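Local coordinates for X-PRO dipeptidase (Streptococcus pyogenes M1 GAS, PDB 3O5V), which probably hydrolyses Xaa-Pro dipeptides as a manganese-dependent prolidase of the peptidase M24B family, and is represented here by its N-terminal creatinase/prolidase domain alone, at residues A[26-31]-A[41-46]; A[21-26]-A[102-107]; A[54-59]-A[74-79]. All blocks are in the same frame, centred on the assembly; numbering follows the deposited sequence.

Contact 1: residues A[26-31]-A[41-46]; sequences VTINYL and RQLFLF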
loop_
_atom_site.group_PDB
_atom_site.type_symbol
_atom_site.label_atom_id
_atom_site.label_comp_id
_atom_site.label_asym_id
_atom_site.label_seq_id
_atom_site.Cartn_x
_atom_site.Cartn_y
_atom_site.Cartn_z
ATOM N N VAL A 26 -1.883 5.750 10.073
ATOM C CA VAL A 26 -1.125 6.963 10.434
ATOM C C VAL A 26 -0.064 7.301 9.393
ATOM O O VAL A 26 0.085 8.474 9.011
ATOM C CB VAL A 26 -0.511 6.858 11.864
ATOM C CG1 VAL A 26 0.362 8.073 12.177
ATOM C CG2 VAL A 26 -1.651 6.670 12.921
ATOM N N THR A 27 0.667 6.276 8.932
ATOM C CA THR A 27 1.660 6.448 7.867
ATOM C C THR A 27 0.977 6.857 6.564
ATOM O O THR A 27 1.486 7.710 5.839
ATOM C CB THR A 27 2.500 5.159 7.642
ATOM O OG1 THR A 27 2.910 4.626 8.912
ATOM C CG2 THR A 27 3.759 5.475 6.816
ATOM N N ILE A 28 -0.169 6.249 6.256
ATOM C CA ILE A 28 -0.871 6.575 5.012
ATOM C C ILE A 28 -1.325 8.048 5.017
ATOM O O ILE A 28 -1.207 8.745 4.004
ATOM C CB ILE A 28 -2.038 5.572 4.727
ATOM C CG1 ILE A 28 -1.448 4.186 4.374
ATOM C CG2 ILE A 28 -2.934 6.089 3.600
ATOM C CD1 ILE A 28 -2.509 3.051 4.182
ATOM N N ASN A 29 -1.801 8.529 6.163
ATOM C CA ASN A 29 -2.198 9.943 6.285
ATOM C C ASN A 29 -0.965 10.865 6.186
ATOM O O ASN A 29 -0.996 11.938 5.543
ATOM C CB ASN A 29 -2.946 10.153 7.606
ATOM C CG ASN A 29 -3.705 11.470 7.661
ATOM O OD1 ASN A 29 -4.117 12.007 6.631
ATOM N ND2 ASN A 29 -3.941 11.966 8.877
ATOM N N TYR A 30 0.134 10.434 6.794
ATOM C CA TYR A 30 1.395 11.174 6.688
ATOM C C TYR A 30 1.781 11.363 5.220
ATOM O O TYR A 30 2.137 12.471 4.793
ATOM C CB TYR A 30 2.496 10.434 7.441
ATOM C CG TYR A 30 3.785 11.222 7.617
ATOM C CD1 TYR A 30 4.150 11.711 8.872
ATOM C CD2 TYR A 30 4.644 11.449 6.542
ATOM C CE1 TYR A 30 5.352 12.421 9.047
ATOM C CE2 TYR A 30 5.839 12.175 6.700
ATOM C CZ TYR A 30 6.178 12.656 7.952
ATOM O OH TYR A 30 7.362 13.362 8.121
ATOM N N LEU A 31 1.651 10.293 4.437
ATOM C CA LEU A 31 2.039 10.299 3.030
ATOM C C LEU A 31 1.055 10.958 2.089
ATOM O O LEU A 31 1.492 11.562 1.115
ATOM C CB LEU A 31 2.341 8.882 2.522
ATOM C CG LEU A 31 3.539 8.212 3.196
ATOM C CD1 LEU A 31 3.648 6.725 2.767
ATOM C CD2 LEU A 31 4.822 9.002 2.946
ATOM N N ARG A 41 -11.724 -4.171 8.028
ATOM C CA ARG A 41 -11.548 -4.225 6.578
ATOM C C ARG A 41 -10.106 -3.914 6.153
ATOM O O ARG A 41 -9.299 -3.447 6.948
ATOM C CB ARG A 41 -12.536 -3.283 5.886
ATOM C CG ARG A 41 -14.010 -3.672 6.098
ATOM C CD ARG A 41 -14.952 -2.881 5.193
ATOM N NE ARG A 41 -16.344 -3.207 5.483
ATOM C CZ ARG A 41 -17.057 -2.678 6.481
ATOM N NH1 ARG A 41 -16.533 -1.772 7.292
ATOM N NH2 ARG A 41 -18.312 -3.059 6.665
ATOM N N GLN A 42 -9.794 -4.178 4.889
ATOM C CA GLN A 42 -8.431 -3.972 4.390
ATOM C C GLN A 42 -8.159 -2.538 3.921
ATOM O O GLN A 42 -9.025 -1.892 3.341
ATOM C CB GLN A 42 -8.140 -4.959 3.259
ATOM C CG GLN A 42 -8.324 -6.433 3.673
ATOM C CD GLN A 42 -7.329 -6.890 4.741
ATOM O OE1 GLN A 42 -6.211 -6.375 4.838
ATOM N NE2 GLN A 42 -7.734 -7.882 5.541
ATOM N N LEU A 43 -6.935 -2.077 4.162
ATOM C CA LEU A 43 -6.436 -0.774 3.714
ATOM C C LEU A 43 -4.966 -0.954 3.344
ATOM O O LEU A 43 -4.193 -1.412 4.173
ATOM C CB LEU A 43 -6.563 0.250 4.849
ATOM C CG LEU A 43 -5.782 1.559 4.717
ATOM C CD1 LEU A 43 -6.395 2.433 3.615
ATOM C CD2 LEU A 43 -5.742 2.281 6.061
ATOM N N PHE A 44 -4.588 -0.613 2.106
ATOM C CA PHE A 44 -3.173 -0.651 1.684
ATOM C C PHE A 44 -2.849 0.493 0.736
ATOM O O PHE A 44 -3.679 0.866 -0.119
ATOM C CB PHE A 44 -2.796 -1.970 0.965
ATOM C CG PHE A 44 -2.898 -3.203 1.817
ATOM C CD1 PHE A 44 -1.982 -3.440 2.847
ATOM C CD2 PHE A 44 -3.886 -4.166 1.552
ATOM C CE1 PHE A 44 -2.072 -4.604 3.629
ATOM C CE2 PHE A 44 -3.993 -5.317 2.330
ATOM C CZ PHE A 44 -3.080 -5.545 3.365
ATOM N N LEU A 45 -1.658 1.059 0.897
ATOM C CA LEU A 45 -1.097 1.957 -0.113
ATOM C C LEU A 45 0.084 1.282 -0.815
ATOM O O LEU A 45 1.086 0.959 -0.188
ATOM C CB LEU A 45 -0.657 3.297 0.509
ATOM C CG LEU A 45 0.014 4.286 -0.454
ATOM C CD1 LEU A 45 -0.973 4.789 -1.526
ATOM C CD2 LEU A 45 0.603 5.470 0.272
ATOM N N PHE A 46 -0.055 1.071 -2.120
ATOM C CA PHE A 46 0.975 0.394 -2.922
ATOM C C PHE A 46 1.807 1.438 -3.646
ATOM O O PHE A 46 1.304 2.122 -4.556
ATOM C CB PHE A 46 0.311 -0.544 -3.940
ATOM C CG PHE A 46 -0.442 -1.686 -3.310
ATOM C CD1 PHE A 46 0.236 -2.841 -2.897
ATOM C CD2 PHE A 46 -1.816 -1.599 -3.099
ATOM C CE1 PHE A 46 -0.454 -3.898 -2.298
ATOM C CE2 PHE A 46 -2.521 -2.655 -2.511
ATOM C CZ PHE A 46 -1.842 -3.803 -2.106
#
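Leu-43 is the first residue of 41-46 to meet the helix, and it and Ile-28 reach toward each other tip to tip: CD1 of Ile-28 ends 3.6 Å from CG of Leu-43, close to the fork where the leucine branches, with both of its methyls also in touch. Ile-28 gets there because CG1 lies anti to its own carbonyl carbon (chi1 -69°) and the chain then runs on extended, so that CD1 projects from the helix toward the sheet. Phe-44 turns its ring to the other side of the strand, against Ile-86 of helix 82-89, and offers the helix little more than backbone. Leu-45 faces the helix again. Its N lies 3.9 Å from Ile-28 CD1, and the two side chains slide past each other in opposite directions, Leu-45 CB 4.0 Å from Ile-28 CG1. One helical turn further on, Leu-31 takes over, its CD1 4.1 Å from CD2 of Leu-45, the two side chains meeting at a slant. Leu-31 also packs on Leu-5 and Ile-8 of helix 3-14. The axes of helix 26-31 and strand 44-46 pass 9.4 Å apart at 47°. No hydrogen bond links the two segments. With every touching residue buried, helix 25-32 is seated on this part of the sheet by van der Waals and hydrophobic packing of aliphatic side chains.

Contact 2: residues A[21-26]-A[102-107]; sequences IFSDPV and FDHLNV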
loop_
_atom_site.group_PDB
_atom_site.type_symbol
_atom_site.label_atom_id
_atom_site.label_comp_id
_atom_site.label_asym_id
_atom_site.label_seq_id
_atom_site.Cartn_x
_atom_site.Cartn_y
_atom_site.Cartn_z
ATOM N N ILE A 21 4.661 -1.367 0.485
ATOM C CA ILE A 21 3.249 -1.534 0.830
ATOM C C ILE A 21 2.994 -0.950 2.199
ATOM O O ILE A 21 3.458 -1.492 3.210
ATOM C CB ILE A 21 2.781 -3.034 0.801
ATOM C CG1 ILE A 21 3.176 -3.708 -0.517
ATOM C CG2 ILE A 21 1.283 -3.132 1.085
ATOM C CD1 ILE A 21 2.691 -5.165 -0.654
ATOM N N PHE A 22 2.282 0.172 2.248
ATOM C CA PHE A 22 1.957 0.764 3.544
ATOM C C PHE A 22 0.605 0.266 4.039
ATOM O O PHE A 22 -0.301 0.066 3.231
ATOM C CB PHE A 22 2.012 2.290 3.462
ATOM C CG PHE A 22 3.371 2.815 3.082
ATOM C CD1 PHE A 22 4.327 3.085 4.061
ATOM C CD2 PHE A 22 3.706 3.009 1.741
ATOM C CE1 PHE A 22 5.602 3.568 3.706
ATOM C CE2 PHE A 22 4.969 3.493 1.372
ATOM C CZ PHE A 22 5.921 3.763 2.364
ATOM N N SER A 23 0.485 0.025 5.350
ATOM C CA SER A 23 -0.781 -0.466 5.929
ATOM C C SER A 23 -1.283 0.370 7.114
ATOM O O SER A 23 -2.475 0.320 7.446
ATOM C CB SER A 23 -0.672 -1.945 6.333
ATOM O OG SER A 23 0.427 -2.117 7.217
ATOM N N ASP A 24 -0.380 1.110 7.771
ATOM C CA ASP A 24 -0.718 1.813 8.999
ATOM C C ASP A 24 -1.478 3.066 8.586
ATOM O O ASP A 24 -0.932 3.877 7.815
ATOM C CB ASP A 24 0.579 2.179 9.755
ATOM C CG ASP A 24 0.331 2.775 11.151
ATOM O OD1 ASP A 24 -0.690 3.458 11.391
ATOM O OD2 ASP A 24 1.204 2.565 12.017
ATOM N N PRO A 25 -2.728 3.236 9.076
ATOM C CA PRO A 25 -3.483 4.459 8.743
ATOM C C PRO A 25 -2.715 5.757 9.034
ATOM O O PRO A 25 -2.870 6.757 8.307
ATOM C CB PRO A 25 -4.700 4.368 9.660
ATOM C CG PRO A 25 -4.930 2.891 9.816
ATOM C CD PRO A 25 -3.539 2.296 9.874
ATOM N N VAL A 26 -1.883 5.750 10.073
ATOM C CA VAL A 26 -1.125 6.963 10.434
ATOM C C VAL A 26 -0.064 7.301 9.393
ATOM O O VAL A 26 0.085 8.474 9.011
ATOM C CB VAL A 26 -0.511 6.858 11.864
ATOM C CG1 VAL A 26 0.362 8.073 12.177
ATOM C CG2 VAL A 26 -1.651 6.670 12.921
ATOM N N PHE A 102 6.415 -3.759 9.141
ATOM C CA PHE A 102 6.352 -4.929 10.030
ATOM C C PHE A 102 5.834 -4.579 11.435
ATOM O O PHE A 102 5.318 -5.463 12.134
ATOM C CB PHE A 102 7.723 -5.617 10.129
ATOM C CG PHE A 102 8.116 -6.451 8.917
ATOM C CD1 PHE A 102 7.341 -6.492 7.751
ATOM C CD2 PHE A 102 9.305 -7.195 8.951
ATOM C CE1 PHE A 102 7.735 -7.275 6.652
ATOM C CE2 PHE A 102 9.712 -7.968 7.867
ATOM C CZ PHE A 102 8.924 -8.010 6.710
ATOM N N ASP A 103 5.950 -3.309 11.843
ATOM C CA ASP A 103 5.382 -2.877 13.139
ATOM C C ASP A 103 3.868 -2.683 13.177
ATOM O O ASP A 103 3.295 -2.486 14.253
ATOM C CB ASP A 103 6.053 -1.616 13.682
ATOM C CG ASP A 103 7.199 -1.930 14.620
ATOM O OD1 ASP A 103 7.176 -2.996 15.278
ATOM O OD2 ASP A 103 8.126 -1.104 14.690
ATOM N N HIS A 104 3.224 -2.718 12.013
ATOM C CA HIS A 104 1.780 -2.528 11.958
ATOM C C HIS A 104 1.050 -3.725 11.338
ATOM O O HIS A 104 0.003 -4.155 11.815
ATOM C CB HIS A 104 1.416 -1.234 11.209
ATOM C CG HIS A 104 -0.039 -1.151 10.897
ATOM N ND1 HIS A 104 -0.961 -0.611 11.772
ATOM C CD2 HIS A 104 -0.746 -1.637 9.853
ATOM C CE1 HIS A 104 -2.170 -0.728 11.253
ATOM N NE2 HIS A 104 -2.066 -1.340 10.087
ATOM N N LEU A 105 1.613 -4.248 10.258
ATOM C CA LEU A 105 0.994 -5.328 9.512
ATOM C C LEU A 105 0.852 -6.577 10.399
ATOM O O LEU A 105 1.855 -7.076 10.915
ATOM C CB LEU A 105 1.900 -5.635 8.320
ATOM C CG LEU A 105 1.419 -6.447 7.130
ATOM C CD1 LEU A 105 0.306 -5.722 6.397
ATOM C CD2 LEU A 105 2.627 -6.640 6.224
ATOM N N ASN A 106 -0.370 -7.075 10.574
ATOM C CA ASN A 106 -0.553 -8.305 11.343
ATOM C C ASN A 106 -0.200 -9.541 10.497
ATOM O O ASN A 106 -0.037 -9.444 9.273
ATOM C CB ASN A 106 -1.936 -8.367 12.045
ATOM C CG ASN A 106 -3.122 -8.548 11.077
ATOM O OD1 ASN A 106 -4.165 -7.882 11.201
ATOM N ND2 ASN A 106 -2.991 -9.470 10.161
ATOM N N VAL A 107 -0.038 -10.690 11.146
ATOM C CA VAL A 107 0.404 -11.895 10.439
ATOM C C VAL A 107 -0.606 -12.361 9.379
ATOM O O VAL A 107 -0.211 -12.807 8.296
ATOM C CB VAL A 107 0.754 -13.031 11.441
ATOM C CG1 VAL A 107 1.147 -14.306 10.713
ATOM C CG2 VAL A 107 1.899 -12.579 12.324
#
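His-104 swings its ring over to 21-26 by setting CG anti to the backbone N (chi1 168°), and Asp-24 likewise holds CG anti to its N, which lays its carboxylate over the ring, the two side chains crossing at a slant. The imidazole lies flat against the backbone of Asp-24: Asp-24 CA stands 3.4 Å from the His-104 ring centroid, only 4° off the normal, a CH-pi contact over the middle of one face. The carboxylate continues the stack, its plane 24° from that of the ring, with Asp-24 CG 3.7 Å from His-104 ND1. Ser-23 comes to the ring's edge, its OG 2.9 Å from His-104 CD2, and Pro-25 crosses nearly at a right angle, its CD 3.6 Å from His-104 CE1. Here strand 19-22 gives way to helix 25-32, and Asp-24 is the N-cap of that helix: its OD1 accepts from Val-26 N at 2.9 Å, met from above the carboxylate plane. The residue that caps the helix is thus the one the histidine lies on. Glu-101, just ahead of the 102-107 loop, accepts from the backbone N of both Ser-23 and Asp-24. Leu-105 CD1 packs against the Ser-23 side chain, 3.9 Å from Ser-23 CB, and Leu-105 also touches Phe-44 of strand 44-48.

Contact 3: residues A[54-59]-A[74-79]; sequences VLFVPA and FGYVDS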
loop_
_atom_site.group_PDB
_atom_site.type_symbol
_atom_site.label_atom_id
_atom_site.label_comp_id
_atom_site.label_asym_id
_atom_site.label_seq_id
_atom_site.Cartn_x
_atom_site.Cartn_y
_atom_site.Cartn_z
ATOM N N VAL A 54 -0.993 3.238 -5.883
ATOM C CA VAL A 54 -2.386 2.797 -5.857
ATOM C C VAL A 54 -2.878 2.700 -4.421
ATOM O O VAL A 54 -2.275 1.991 -3.595
ATOM C CB VAL A 54 -2.576 1.425 -6.541
ATOM C CG1 VAL A 54 -4.055 1.003 -6.500
ATOM C CG2 VAL A 54 -2.083 1.465 -7.983
ATOM N N LEU A 55 -3.981 3.392 -4.127
ATOM C CA LEU A 55 -4.621 3.243 -2.830
ATOM C C LEU A 55 -5.740 2.210 -2.920
ATOM O O LEU A 55 -6.607 2.304 -3.796
ATOM C CB LEU A 55 -5.172 4.578 -2.299
ATOM C CG LEU A 55 -5.771 4.466 -0.885
ATOM C CD1 LEU A 55 -4.698 4.214 0.167
ATOM C CD2 LEU A 55 -6.566 5.708 -0.540
ATOM N N PHE A 56 -5.710 1.245 -2.006
ATOM C CA PHE A 56 -6.740 0.194 -1.912
ATOM C C PHE A 56 -7.519 0.345 -0.605
ATOM O O PHE A 56 -6.919 0.310 0.477
ATOM C CB PHE A 56 -6.081 -1.202 -1.973
ATOM C CG PHE A 56 -7.078 -2.336 -1.954
ATOM C CD1 PHE A 56 -7.773 -2.681 -3.109
ATOM C CD2 PHE A 56 -7.327 -3.050 -0.780
ATOM C CE1 PHE A 56 -8.738 -3.723 -3.102
ATOM C CE2 PHE A 56 -8.269 -4.100 -0.760
ATOM C CZ PHE A 56 -8.979 -4.426 -1.930
ATOM N N VAL A 57 -8.844 0.512 -0.700
ATOM C CA VAL A 57 -9.692 0.799 0.463
ATOM C C VAL A 57 -11.023 0.020 0.432
ATOM O O VAL A 57 -11.424 -0.476 -0.615
ATOM C CB VAL A 57 -10.023 2.342 0.561
ATOM C CG1 VAL A 57 -8.776 3.150 0.932
ATOM C CG2 VAL A 57 -10.633 2.874 -0.755
ATOM N N PRO A 58 -11.726 -0.064 1.581
ATOM C CA PRO A 58 -13.124 -0.508 1.489
ATOM C C PRO A 58 -13.927 0.415 0.576
ATOM O O PRO A 58 -13.683 1.633 0.555
ATOM C CB PRO A 58 -13.635 -0.365 2.920
ATOM C CG PRO A 58 -12.401 -0.308 3.789
ATOM C CD PRO A 58 -11.344 0.315 2.950
ATOM N N ALA A 59 -14.892 -0.152 -0.150
ATOM C CA ALA A 59 -15.742 0.613 -1.067
ATOM C C ALA A 59 -16.325 1.835 -0.372
ATOM O O ALA A 59 -16.433 2.900 -0.972
ATOM C CB ALA A 59 -16.870 -0.264 -1.589
ATOM N N PHE A 74 -8.868 2.284 -5.615
ATOM C CA PHE A 74 -9.803 1.188 -5.863
ATOM C C PHE A 74 -10.449 0.742 -4.565
ATOM O O PHE A 74 -9.775 0.637 -3.529
ATOM C CB PHE A 74 -9.085 -0.018 -6.480
ATOM C CG PHE A 74 -8.491 0.251 -7.845
ATOM C CD1 PHE A 74 -9.307 0.298 -8.979
ATOM C CD2 PHE A 74 -7.128 0.456 -7.988
ATOM C CE1 PHE A 74 -8.756 0.547 -10.243
ATOM C CE2 PHE A 74 -6.557 0.711 -9.240
ATOM C CZ PHE A 74 -7.371 0.755 -10.374
ATOM N N GLY A 75 -11.743 0.439 -4.639
ATOM C CA GLY A 75 -12.462 -0.143 -3.521
ATOM C C GLY A 75 -12.840 -1.601 -3.732
ATOM O O GLY A 75 -12.760 -2.133 -4.852
ATOM N N TYR A 76 -13.226 -2.239 -2.637
ATOM C CA TYR A 76 -13.830 -3.569 -2.664
ATOM C C TYR A 76 -15.071 -3.566 -1.783
ATOM O O TYR A 76 -15.067 -2.993 -0.689
ATOM C CB TYR A 76 -12.848 -4.672 -2.239
ATOM C CG TYR A 76 -12.617 -4.832 -0.744
ATOM C CD1 TYR A 76 -13.172 -5.905 -0.044
ATOM C CD2 TYR A 76 -11.834 -3.918 -0.037
ATOM C CE1 TYR A 76 -12.964 -6.057 1.322
ATOM C CE2 TYR A 76 -11.606 -4.066 1.317
ATOM C CZ TYR A 76 -12.174 -5.138 1.996
ATOM O OH TYR A 76 -11.958 -5.285 3.343
ATOM N N VAL A 77 -16.139 -4.181 -2.289
ATOM C CA VAL A 77 -17.357 -4.365 -1.499
ATOM C C VAL A 77 -17.254 -5.629 -0.633
ATOM O O VAL A 77 -16.423 -6.500 -0.893
ATOM C CB VAL A 77 -18.626 -4.389 -2.382
ATOM C CG1 VAL A 77 -18.798 -3.057 -3.098
ATOM C CG2 VAL A 77 -18.576 -5.550 -3.378
ATOM N N ASP A 78 -18.102 -5.721 0.389
ATOM C CA ASP A 78 -18.023 -6.807 1.372
ATOM C C ASP A 78 -18.244 -8.228 0.795
ATOM O O ASP A 78 -17.765 -9.208 1.363
ATOM C CB ASP A 78 -18.950 -6.518 2.558
ATOM C CG ASP A 78 -18.512 -5.286 3.354
ATOM O OD1 ASP A 78 -17.287 -5.042 3.490
ATOM O OD2 ASP A 78 -19.398 -4.562 3.848
ATOM N N SER A 79 -18.924 -8.322 -0.343
ATOM C CA SER A 79 -19.115 -9.615 -1.029
ATOM C C SER A 79 -17.888 -10.067 -1.849
ATOM O O SER A 79 -17.846 -11.206 -2.340
ATOM C CB SER A 79 -20.367 -9.572 -1.905
ATOM O OG SER A 79 -20.189 -8.716 -3.016
#
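Phe-74 is held between Leu-55 and Val-57 by two straight backbone bonds, its N giving to Leu-55 O at 2.9 Å and its O accepting from Val-57 N at 3.0 Å. This is the firm end of the pairing. Beside it, Val-54 pushes CG1 against the edge of the Phe-74 ring, in the ring plane and 3.5 Å from Phe-74 CD2. Phe-56 and Tyr-76 lie on the side of the sheet facing helix 82-89. Their ring planes are only 9° apart but slid past each other, centroids 5.3 Å apart, so they barely overlap and meet mainly through Phe-56 CZ and Tyr-76 CD2. Tyr-76 CG sits between its backbone N and carbonyl carbon (chi1 79°), which tips the ring toward 54-59; its OH accepts from Gln-42 N. Further along, the pairing becomes less regular. Tyr-76 N reaches Val-57 O at 3.2 Å with a bent angle of 138°, and Gly-75 brings its bare CA to the same oxygen. Ala-59 N then finds Tyr-76 O from above the carbonyl plane. At the solvent end, exposed Val-77 touches Ala-59 CB with its CG1, 3.7 Å away, and Asp-78 turns to a salt bridge with Arg-41. Strands 54-58 and 73-76 run parallel, joined through helix 62-68, a beta-alpha-beta crossover at one border of the domain's mixed sheet.

In the fold
All three contacts draw on one mixed sheet. Contacts 1 and 2 are close neighbours, their centres about 8 Å apart; they share Val-26 and helix 25-32, and Leu-45 O probably bonds to Phe-22 N at 2.8 Å. Contact 1 also joins contact 3 through strand pairing, with Phe-44 O 2.8 Å from Phe-56 N, although their centres are about 12 Å apart. Strand 44-48 therefore lies between the other two contacts, which do not touch: their centres are about 17 Å apart and their nearest atoms about 7 Å. Along the chain, the loop closed by contact 2 encloses both others. In M24 prolidases the metal-binding catalytic domain is the C-terminal one, which this construct lacks.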